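Local coordinates for choline kinase (Cryptosporidium parvum, PDB 3MES), which probably phosphorylates choline and ethanolamine at the expense of ATP, and binds ADP and magnesium, at residues P196-R201 and A290-G295; A265-Q270 and G295-N300; P315-K320 and T392-T397. One frame throughout, in Å; residues are numbered along the deposited sequence.

Interaction 1 (P196-R201 and A290-G295); sequences PILFKR and AINFAG
Leu198 meets the Asn292-Phe293 corner with both of its methyl groups. CD2 lies 3.4 Å from Asn292 OD1 and 3.7 Å from Phe293 CD2, while CD1 reaches the rim of the Phe293 ring close to its plane. Pro196 CB sits over one face of that ring. At the start of the strand the contact is aliphatic, Ile197 CD1 resting 3.9 Å from Ala290 CB. The backbones also come close: Pro196 CA is 3.8 Å from Asn292 CA. Ile291 O receives a weak hydrogen bond from Ile197 N (3.1 Å, 120° at the hydrogen) and a CA-H...O contact from Pro196 CA at 3.5 Å, so one carbonyl faces two successive residues of the turn leading into helix 198-214.

Behind this shell, Asn292 ND2 bonds to Asn267 OD1, whereas Asn292 OD1 takes a short, bent bond from Phe293 N (2.6 Å), the donor standing 46° above the carbonyl plane and not on a lone pair. With CG anti to the backbone N (chi1 -166°), the amide lies against Leu198 CB, the two side chains crossing at about a right angle. Arg201, one turn into the helix, lays its guanidinium over Ile197 CG1 and bonds through NH1 to Tyr288 O.

The buried contact thus joins the start of helix 198-214 to strand 290-293, which pairs antiparallel with strand 262-265 and runs directly into helix 294-303; Leu262 touches both Pro196 and Phe293.

Interaction 2 (A265-Q270 and G295-N300); sequences AHNDLQ and GADIAN. With PT3 (N-propyl-tartramic acid), chain L; DME (decamethonium ion), chain K.
Asp297 OD1 is gripped by two donors: Asn267 N at 2.7 Å, with 147° at the hydrogen, and water 2 at 2.9 Å. The other carboxylate oxygen, Asp297 OD2, takes His266 N at 2.8 Å and a further bond from His179 NE2. Both backbone donors approach from above the carboxylate plane, 37° out of it at OD1 and 42° at OD2. One helix side chain therefore fixes two successive peptide N-H groups, while Ala265 CB packs 3.3 Å from OD2. This concentration of donors would be expected to stabilise a negative charge on the buried acid.

Asn300, one turn further along helix 294-303, works through water. Its ND2 donates to water 2, which also accepts from Leu269 N. Asn300 ND2 donates to water 1 as well, but that water's 2.4 Å approach to Asp268 OD1 makes a second bridge doubtful. Ser367 OG and Trp371 NE1 hold Asn300 OD1, fixing which end of the amide faces the waters.

The loop has the HxD sequence pattern of the catalytic loop in protein-kinase-like folds, here His266-Asn267-Asp268, and the helix acid bonding its backbone is consistent with that architecture. Asp268 belongs to the ligand pockets: its OD2 is 3.1 Å from O41 of the N-propyl-tartramic acid, and its OD1 is 3.4 Å from C16 of decamethonium.

Within the loop, His266 carries CG anti to its backbone N, which leads the imidazole away from the helix: ND1 accepts from Asp268 N almost in the ring plane, and NE2 donates to Ile284 O. Bonds at opposite ends thus set the imidazole's rotation, with Leu269 CD1 3.9 Å above its plane.

Interaction 3 (P315-K320 and T392-T397); sequences PYFKFK and TEYANT
Aromatic packing leads: Tyr394 turns the edge of its ring toward a face of Phe317 in a T-shaped pair, centroids 5.1 Å apart and planes at 85°. Tyr394 CD1 stands over the centre of the Phe317 ring, and Pro315 CG lies against the opposite face, toward the rim. Phe317 is consequently sandwiched between its own segment and the helix. Its chi1 of 73° sets CG between the backbone N and carbonyl carbon, and the ring's far end reaches the helix backbone, with CZ 3.5 Å from Tyr394 CA.

These side chains join the segment around the short strand 318-319 to helix 391-411, beside the decamethonium pocket. Tyr394 itself lines that pocket, and its hydroxyl is hydrogen-bonded to Arg398 NH1 and Tyr309 OH.

A CH-pi contact extends the interface: Thr397 CG2 is 4.0 Å from the Phe319 ring centroid and only 14° off its normal. Aliphatic packing at the other end brings Pro315 CB within 4.0 Å of Glu393 CG.

No hydrogen bond crosses between the two segments; within the helix, Thr397 OG1 donates to Glu393 O at 2.9 Å, approaching from the opposite face of the carbonyl plane to Thr397 N, while OG1 also meets the edge of Phe317.

Interactions 1 and 2 adjoin, their centres about 9 Å apart, whereas the centre of interaction 3 is about 19 Å from that of interaction 2. The first two share Gly295 and helix 294-303: strand 290-293 feeds that helix from the packing of interaction 1 into the polar network of interaction 2. Asn267 and Asn292 bridge them directly by a probable side-chain hydrogen bond. Interaction 2 is wholly buried and relies on carboxylate, amide and water bonds; interaction 1 is mostly buried but chiefly apolar. Interaction 3, only partly buried, has no hydrogen bond across it and depends on rings. Interactions 2 and 3 nevertheless meet the same decamethonium through Asp268 and Tyr394.

Interaction 1 (P196-R201 and A290-G295)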
loop_
_atom_site.group_PDB
_atom_site.type_symbol
_atom_site.label_atom_id
_atom_site.label_comp_id
_atom_site.label_asym_id
_atom_site.label_seq_id
_atom_site.Cartn_x
_atom_site.Cartn_y
_atom_site.Cartn_z
ATOM N N PRO B 196 -6.101 19.138 20.353
ATOM C CA PRO B 196 -6.871 17.940 20.045
ATOM C C PRO B 196 -8.363 18.219 20.183
ATOM O O PRO B 196 -8.763 19.077 20.969
ATOM C CB PRO B 196 -6.411 16.941 21.112
ATOM C CG PRO B 196 -5.859 17.776 22.215
ATOM C CD PRO B 196 -5.250 18.964 21.542
ATOM N N ILE B 197 -9.179 17.495 19.427
ATOM C CA ILE B 197 -10.607 17.768 19.382
ATOM C C ILE B 197 -11.423 16.778 20.211
ATOM O O ILE B 197 -12.612 16.991 20.448
ATOM C CB ILE B 197 -11.116 17.743 17.929
ATOM C CG1 ILE B 197 -12.492 18.403 17.828
ATOM C CG2 ILE B 197 -11.135 16.313 17.397
ATOM C CD1 ILE B 197 -12.957 18.614 16.410
ATOM N N LEU B 198 -10.777 15.706 20.659
ATOM C CA LEU B 198 -11.490 14.582 21.261
ATOM C C LEU B 198 -12.440 14.974 22.391
ATOM O O LEU B 198 -13.566 14.480 22.457
ATOM C CB LEU B 198 -10.516 13.491 21.724
ATOM C CG LEU B 198 -9.605 13.757 22.923
ATOM C CD1 LEU B 198 -8.981 12.454 23.391
ATOM C CD2 LEU B 198 -8.534 14.782 22.586
ATOM N N PHE B 199 -11.992 15.860 23.275
ATOM C CA PHE B 199 -12.817 16.284 24.402
ATOM C C PHE B 199 -13.856 17.328 24.002
ATOM O O PHE B 199 -15.040 17.179 24.301
ATOM C CB PHE B 199 -11.949 16.795 25.547
ATOM C CG PHE B 199 -10.966 15.780 26.052
ATOM C CD1 PHE B 199 -11.407 14.593 26.612
ATOM C CD2 PHE B 199 -9.604 16.009 25.967
ATOM C CE1 PHE B 199 -10.508 13.653 27.079
ATOM C CE2 PHE B 199 -8.699 15.073 26.435
ATOM C CZ PHE B 199 -9.153 13.894 26.990
ATOM N N LYS B 200 -13.411 18.385 23.332
ATOM C CA LYS B 200 -14.322 19.421 22.860
ATOM C C LYS B 200 -15.508 18.797 22.139
ATOM O O LYS B 200 -16.663 19.090 22.447
ATOM C CB LYS B 200 -13.598 20.378 21.912
ATOM C CG LYS B 200 -12.349 21.006 22.492
ATOM C CD LYS B 200 -11.674 21.906 21.471
ATOM C CE LYS B 200 -10.309 22.362 21.955
ATOM N NZ LYS B 200 -9.650 23.260 20.967
ATOM N N ARG B 201 -15.209 17.937 21.173
ATOM C CA ARG B 201 -16.241 17.296 20.366
ATOM C C ARG B 201 -17.216 16.505 21.232
ATOM O O ARG B 201 -18.428 16.565 21.023
ATOM C CB ARG B 201 -15.602 16.396 19.307
ATOM C CG ARG B 201 -16.586 15.605 18.465
ATOM C CD ARG B 201 -15.923 15.091 17.201
ATOM N NE ARG B 201 -15.622 16.177 16.271
ATOM C CZ ARG B 201 -14.886 16.044 15.173
ATOM N NH1 ARG B 201 -14.359 14.869 14.858
ATOM N NH2 ARG B 201 -14.671 17.091 14.390
ATOM N N ALA B 290 -9.566 16.715 11.999
ATOM C CA ALA B 290 -9.039 17.818 12.793
ATOM C C ALA B 290 -7.902 17.299 13.669
ATOM O O ALA B 290 -7.774 16.090 13.876
ATOM C CB ALA B 290 -10.137 18.424 13.651
ATOM N N ILE B 291 -7.074 18.204 14.179
ATOM C CA ILE B 291 -5.983 17.788 15.047
ATOM C C ILE B 291 -6.533 16.949 16.193
ATOM O O ILE B 291 -7.621 17.218 16.704
ATOM C CB ILE B 291 -5.201 18.983 15.620
ATOM C CG1 ILE B 291 -4.572 19.799 14.490
ATOM C CG2 ILE B 291 -4.126 18.497 16.585
ATOM C CD1 ILE B 291 -3.483 19.062 13.743
ATOM N N ASN B 292 -5.775 15.935 16.596
ATOM C CA ASN B 292 -6.218 15.020 17.638
ATOM C C ASN B 292 -5.087 14.077 18.022
ATOM O O ASN B 292 -4.088 13.972 17.305
ATOM C CB ASN B 292 -7.430 14.221 17.147
ATOM C CG ASN B 292 -8.151 13.490 18.269
ATOM O OD1 ASN B 292 -7.819 13.642 19.445
ATOM N ND2 ASN B 292 -9.150 12.694 17.904
ATOM N N PHE B 293 -5.236 13.399 19.157
ATOM C CA PHE B 293 -4.257 12.404 19.572
ATOM C C PHE B 293 -4.194 11.274 18.550
ATOM O O PHE B 293 -5.221 10.705 18.184
ATOM C CB PHE B 293 -4.597 11.844 20.960
ATOM C CG PHE B 293 -4.273 12.780 22.094
ATOM C CD1 PHE B 293 -2.999 13.304 22.238
ATOM C CD2 PHE B 293 -5.238 13.122 23.026
ATOM C CE1 PHE B 293 -2.696 14.163 23.286
ATOM C CE2 PHE B 293 -4.942 13.977 24.075
ATOM C CZ PHE B 293 -3.670 14.496 24.207
ATOM N N ALA B 294 -2.989 10.954 18.088
ATOM C CA ALA B 294 -2.809 9.876 17.119
ATOM C C ALA B 294 -3.541 8.611 17.554
ATOM O O ALA B 294 -4.171 7.941 16.740
ATOM C CB ALA B 294 -1.328 9.587 16.909
ATOM N N GLY B 295 -3.454 8.294 18.845
ATOM C CA GLY B 295 -4.090 7.099 19.393
ATOM C C GLY B 295 -5.600 7.103 19.247
ATOM O O GLY B 295 -6.224 6.053 19.091
#

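Interaction 2 (A265-Q270 and G295-N300)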
loop_
_atom_site.group_PDB
_atom_site.type_symbol
_atom_site.label_atom_id
_atom_site.label_comp_id
_atom_site.label_asym_id
_atom_site.label_seq_id
_atom_site.Cartn_x
_atom_site.Cartn_y
_atom_site.Cartn_z
ATOM N N ALA B 265 -5.837 14.139 12.309
ATOM C CA ALA B 265 -6.518 12.854 12.237
ATOM C C ALA B 265 -7.700 12.867 11.274
ATOM O O ALA B 265 -8.302 13.910 11.026
ATOM C CB ALA B 265 -6.971 12.429 13.620
ATOM N N HIS B 266 -8.018 11.695 10.737
ATOM C CA HIS B 266 -9.199 11.516 9.905
ATOM C C HIS B 266 -10.447 11.535 10.782
ATOM O O HIS B 266 -11.422 12.229 10.481
ATOM C CB HIS B 266 -9.114 10.193 9.146
ATOM C CG HIS B 266 -10.232 9.983 8.173
ATOM N ND1 HIS B 266 -11.473 9.519 8.553
ATOM C CD2 HIS B 266 -10.295 10.173 6.833
ATOM C CE1 HIS B 266 -12.253 9.431 7.490
ATOM N NE2 HIS B 266 -11.562 9.823 6.433
ATOM N N ASN B 267 -10.408 10.752 11.859
ATOM C CA ASN B 267 -11.447 10.774 12.890
ATOM C C ASN B 267 -12.711 9.973 12.569
ATOM O O ASN B 267 -13.663 9.966 13.349
ATOM C CB ASN B 267 -11.807 12.216 13.259
ATOM C CG ASN B 267 -10.748 12.876 14.127
ATOM O OD1 ASN B 267 -10.122 12.224 14.962
ATOM N ND2 ASN B 267 -10.547 14.175 13.935
ATOM N N ASP B 268 -12.718 9.293 11.429
ATOM C CA ASP B 268 -13.880 8.514 11.020
ATOM C C ASP B 268 -13.470 7.504 9.964
ATOM O O ASP B 268 -14.236 7.203 9.045
ATOM C CB ASP B 268 -14.969 9.435 10.460
ATOM C CG ASP B 268 -16.248 8.689 10.107
ATOM O OD1 ASP B 268 -16.560 7.680 10.773
ATOM O OD2 ASP B 268 -16.949 9.123 9.168
ATOM N N LEU B 269 -12.254 6.987 10.090
ATOM C CA LEU B 269 -11.715 6.090 9.079
ATOM C C LEU B 269 -12.321 4.698 9.194
ATOM O O LEU B 269 -11.672 3.761 9.655
ATOM C CB LEU B 269 -10.188 6.025 9.163
ATOM C CG LEU B 269 -9.487 5.453 7.928
ATOM C CD1 LEU B 269 -9.892 6.221 6.675
ATOM C CD2 LEU B 269 -7.977 5.469 8.103
ATOM N N GLN B 270 -13.577 4.578 8.775
ATOM C CA GLN B 270 -14.278 3.296 8.754
ATOM C C GLN B 270 -14.196 2.668 7.359
ATOM O O GLN B 270 -13.794 3.329 6.402
ATOM C CB GLN B 270 -15.726 3.476 9.235
ATOM C CG GLN B 270 -16.763 2.607 8.548
ATOM C CD GLN B 270 -17.723 3.417 7.695
ATOM O OE1 GLN B 270 -17.769 4.642 7.788
ATOM N NE2 GLN B 270 -18.504 2.734 6.870
ATOM N N GLY B 295 -3.454 8.294 18.845
ATOM C CA GLY B 295 -4.090 7.099 19.393
ATOM C C GLY B 295 -5.600 7.103 19.247
ATOM O O GLY B 295 -6.224 6.053 19.091
ATOM N N ALA B 296 -6.195 8.289 19.302
ATOM C CA ALA B 296 -7.633 8.416 19.120
ATOM C C ALA B 296 -8.037 7.912 17.738
ATOM O O ALA B 296 -8.959 7.104 17.606
ATOM C CB ALA B 296 -8.068 9.863 19.311
ATOM N N ASP B 297 -7.335 8.382 16.713
ATOM C CA ASP B 297 -7.670 8.038 15.337
ATOM C C ASP B 297 -7.479 6.550 15.067
ATOM O O ASP B 297 -8.301 5.917 14.401
ATOM C CB ASP B 297 -6.831 8.860 14.356
ATOM C CG ASP B 297 -7.558 9.126 13.055
ATOM O OD1 ASP B 297 -8.794 8.949 13.025
ATOM O OD2 ASP B 297 -6.903 9.519 12.066
ATOM N N ILE B 298 -6.388 5.995 15.586
ATOM C CA ILE B 298 -6.085 4.584 15.384
ATOM C C ILE B 298 -7.076 3.688 16.125
ATOM O O ILE B 298 -7.594 2.721 15.561
ATOM C CB ILE B 298 -4.638 4.248 15.811
ATOM C CG1 ILE B 298 -3.639 5.020 14.944
ATOM C CG2 ILE B 298 -4.385 2.750 15.711
ATOM C CD1 ILE B 298 -2.205 4.956 15.440
ATOM N N ALA B 299 -7.347 4.012 17.385
ATOM C CA ALA B 299 -8.294 3.238 18.182
ATOM C C ALA B 299 -9.684 3.233 17.550
ATOM O O ALA B 299 -10.406 2.236 17.626
ATOM C CB ALA B 299 -8.354 3.765 19.612
ATOM N N ASN B 300 -10.059 4.344 16.923
ATOM C CA ASN B 300 -11.346 4.413 16.236
ATOM C C ASN B 300 -11.406 3.452 15.058
ATOM O O ASN B 300 -12.413 2.780 14.844
ATOM C CB ASN B 300 -11.653 5.829 15.751
ATOM C CG ASN B 300 -13.020 5.929 15.105
ATOM O OD1 ASN B 300 -14.044 5.934 15.790
ATOM N ND2 ASN B 300 -13.046 5.998 13.781
HETATM O O1 PT3 L . -19.866 10.600 6.627
HETATM O O11 PT3 L . -21.748 11.560 7.352
HETATM C C1 PT3 L . -21.023 10.572 7.101
HETATM C C2 PT3 L . -21.589 9.192 7.420
HETATM O O2 PT3 L . -22.943 9.290 7.873
HETATM C C3 PT3 L . -20.716 8.573 8.507
HETATM O O3 PT3 L . -21.505 8.259 9.656
HETATM C C4 PT3 L . -20.092 7.312 7.930
HETATM O O41 PT3 L . -18.954 6.972 8.246
HETATM N N4 PT3 L . -20.863 6.667 7.057
HETATM C C41 PT3 L . -20.420 5.438 6.382
HETATM C C42 PT3 L . -21.627 4.711 5.786
HETATM C C43 PT3 L . -21.763 3.306 6.376
HETATM N N1 DME K . -24.574 1.983 3.435
HETATM C C2 DME K . -25.646 2.808 4.017
HETATM C C3 DME K . -25.043 3.847 4.969
HETATM C C4 DME K . -26.121 4.454 5.875
HETATM C C5 DME K . -25.542 5.541 6.788
HETATM C C6 DME K . -24.613 4.943 7.852
HETATM C C7 DME K . -25.172 5.154 9.263
HETATM C C8 DME K . -24.201 5.961 10.128
HETATM C C9 DME K . -23.279 5.051 10.942
HETATM C C10 DME K . -21.849 5.600 10.961
HETATM C C11 DME K . -21.165 5.300 12.296
HETATM N N12 DME K . -19.827 5.914 12.326
HETATM C C13 DME K . -25.038 0.593 3.291
HETATM C C14 DME K . -24.216 2.520 2.112
HETATM C C15 DME K . -23.397 2.012 4.318
HETATM C C16 DME K . -19.022 5.425 11.197
HETATM C C17 DME K . -19.964 7.375 12.230
HETATM C C18 DME K . -19.160 5.550 13.587
HETATM O O HOH W 1 -15.631 6.003 12.289
HETATM O O HOH W 2 -10.567 6.690 12.759
#

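Interaction 3 (P315-K320 and T392-T397)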
loop_
_atom_site.group_PDB
_atom_site.type_symbol
_atom_site.label_atom_id
_atom_site.label_comp_id
_atom_site.label_asym_id
_atom_site.label_seq_id
_atom_site.Cartn_x
_atom_site.Cartn_y
_atom_site.Cartn_z
ATOM N N PRO B 315 -31.600 -3.613 13.078
ATOM C CA PRO B 315 -31.404 -2.167 13.150
ATOM C C PRO B 315 -30.563 -1.611 12.002
ATOM O O PRO B 315 -30.233 -0.425 12.001
ATOM C CB PRO B 315 -30.660 -1.988 14.474
ATOM C CG PRO B 315 -29.872 -3.241 14.617
ATOM C CD PRO B 315 -30.699 -4.337 13.995
ATOM N N TYR B 316 -30.215 -2.460 11.042
ATOM C CA TYR B 316 -29.475 -2.025 9.856
ATOM C C TYR B 316 -27.982 -1.860 10.122
ATOM O O TYR B 316 -27.314 -1.021 9.518
ATOM C CB TYR B 316 -30.083 -0.744 9.279
ATOM C CG TYR B 316 -31.551 -0.898 8.958
ATOM C CD1 TYR B 316 -31.974 -1.791 7.983
ATOM C CD2 TYR B 316 -32.514 -0.169 9.643
ATOM C CE1 TYR B 316 -33.314 -1.950 7.692
ATOM C CE2 TYR B 316 -33.858 -0.318 9.357
ATOM C CZ TYR B 316 -34.250 -1.211 8.380
ATOM O OH TYR B 316 -35.585 -1.365 8.088
ATOM N N PHE B 317 -27.474 -2.673 11.040
ATOM C CA PHE B 317 -26.047 -2.778 11.292
ATOM C C PHE B 317 -25.816 -4.006 12.162
ATOM O O PHE B 317 -26.637 -4.326 13.020
ATOM C CB PHE B 317 -25.513 -1.519 11.983
ATOM C CG PHE B 317 -25.917 -1.402 13.428
ATOM C CD1 PHE B 317 -25.238 -2.105 14.409
ATOM C CD2 PHE B 317 -26.973 -0.587 13.803
ATOM C CE1 PHE B 317 -25.603 -2.002 15.735
ATOM C CE2 PHE B 317 -27.344 -0.479 15.129
ATOM C CZ PHE B 317 -26.658 -1.187 16.097
ATOM N N LYS B 318 -24.711 -4.703 11.923
ATOM C CA LYS B 318 -24.346 -5.858 12.734
ATOM C C LYS B 318 -23.089 -5.539 13.521
ATOM O O LYS B 318 -22.229 -4.787 13.057
ATOM C CB LYS B 318 -24.085 -7.086 11.861
ATOM C CG LYS B 318 -25.150 -7.382 10.821
ATOM C CD LYS B 318 -24.683 -8.500 9.901
ATOM C CE LYS B 318 -25.599 -8.662 8.703
ATOM N NZ LYS B 318 -24.976 -9.525 7.661
ATOM N N PHE B 319 -22.980 -6.116 14.711
ATOM C CA PHE B 319 -21.810 -5.906 15.548
ATOM C C PHE B 319 -21.294 -7.224 16.104
ATOM O O PHE B 319 -22.069 -8.128 16.415
ATOM C CB PHE B 319 -22.128 -4.936 16.689
ATOM C CG PHE B 319 -23.134 -5.461 17.675
ATOM C CD1 PHE B 319 -22.722 -6.144 18.811
ATOM C CD2 PHE B 319 -24.490 -5.267 17.472
ATOM C CE1 PHE B 319 -23.644 -6.627 19.721
ATOM C CE2 PHE B 319 -25.418 -5.746 18.381
ATOM C CZ PHE B 319 -24.994 -6.428 19.507
ATOM N N LYS B 320 -19.975 -7.331 16.212
ATOM C CA LYS B 320 -19.356 -8.491 16.838
ATOM C C LYS B 320 -18.139 -8.065 17.650
ATOM O O LYS B 320 -17.060 -7.824 17.109
ATOM C CB LYS B 320 -18.998 -9.553 15.796
ATOM C CG LYS B 320 -20.171 -10.457 15.432
ATOM C CD LYS B 320 -19.906 -11.258 14.164
ATOM C CE LYS B 320 -19.910 -10.360 12.934
ATOM N NZ LYS B 320 -19.735 -11.138 11.673
ATOM N N THR B 392 -30.718 5.097 17.491
ATOM C CA THR B 392 -30.882 4.887 18.931
ATOM C C THR B 392 -30.301 3.546 19.365
ATOM O O THR B 392 -29.602 3.459 20.376
ATOM C CB THR B 392 -32.360 4.948 19.359
ATOM O OG1 THR B 392 -32.913 6.224 19.014
ATOM C CG2 THR B 392 -32.481 4.747 20.857
ATOM N N GLU B 393 -30.593 2.500 18.601
ATOM C CA GLU B 393 -30.077 1.175 18.912
ATOM C C GLU B 393 -28.562 1.144 18.756
ATOM O O GLU B 393 -27.867 0.454 19.505
ATOM C CB GLU B 393 -30.724 0.113 18.020
ATOM C CG GLU B 393 -30.383 -1.315 18.420
ATOM C CD GLU B 393 -30.751 -1.615 19.861
ATOM O OE1 GLU B 393 -31.712 -0.999 20.371
ATOM O OE2 GLU B 393 -30.080 -2.464 20.484
ATOM N N TYR B 394 -28.050 1.893 17.783
ATOM C CA TYR B 394 -26.610 1.944 17.553
ATOM C C TYR B 394 -25.894 2.636 18.704
ATOM O O TYR B 394 -24.798 2.236 19.092
ATOM C CB TYR B 394 -26.279 2.645 16.233
ATOM C CG TYR B 394 -24.793 2.753 15.979
ATOM C CD1 TYR B 394 -24.042 1.631 15.655
ATOM C CD2 TYR B 394 -24.138 3.973 16.072
ATOM C CE1 TYR B 394 -22.685 1.720 15.429
ATOM C CE2 TYR B 394 -22.779 4.073 15.844
ATOM C CZ TYR B 394 -22.058 2.943 15.523
ATOM O OH TYR B 394 -20.706 3.034 15.293
ATOM N N ALA B 395 -26.518 3.678 19.242
ATOM C CA ALA B 395 -25.963 4.395 20.381
ATOM C C ALA B 395 -25.918 3.483 21.604
ATOM O O ALA B 395 -24.911 3.423 22.309
ATOM C CB ALA B 395 -26.779 5.641 20.670
ATOM N N ASN B 396 -27.017 2.774 21.846
ATOM C CA ASN B 396 -27.079 1.801 22.930
ATOM C C ASN B 396 -25.915 0.825 22.852
ATOM O O ASN B 396 -25.344 0.435 23.869
ATOM C CB ASN B 396 -28.394 1.020 22.873
ATOM C CG ASN B 396 -29.572 1.817 23.387
ATOM O OD1 ASN B 396 -30.725 1.426 23.203
ATOM N ND2 ASN B 396 -29.291 2.939 24.040
ATOM N N THR B 397 -25.569 0.437 21.632
ATOM C CA THR B 397 -24.499 -0.525 21.415
ATOM C C THR B 397 -23.133 0.068 21.753
ATOM O O THR B 397 -22.364 -0.526 22.512
ATOM C CB THR B 397 -24.511 -1.059 19.970
ATOM O OG1 THR B 397 -25.802 -1.608 19.680
ATOM C CG2 THR B 397 -23.457 -2.141 19.789
#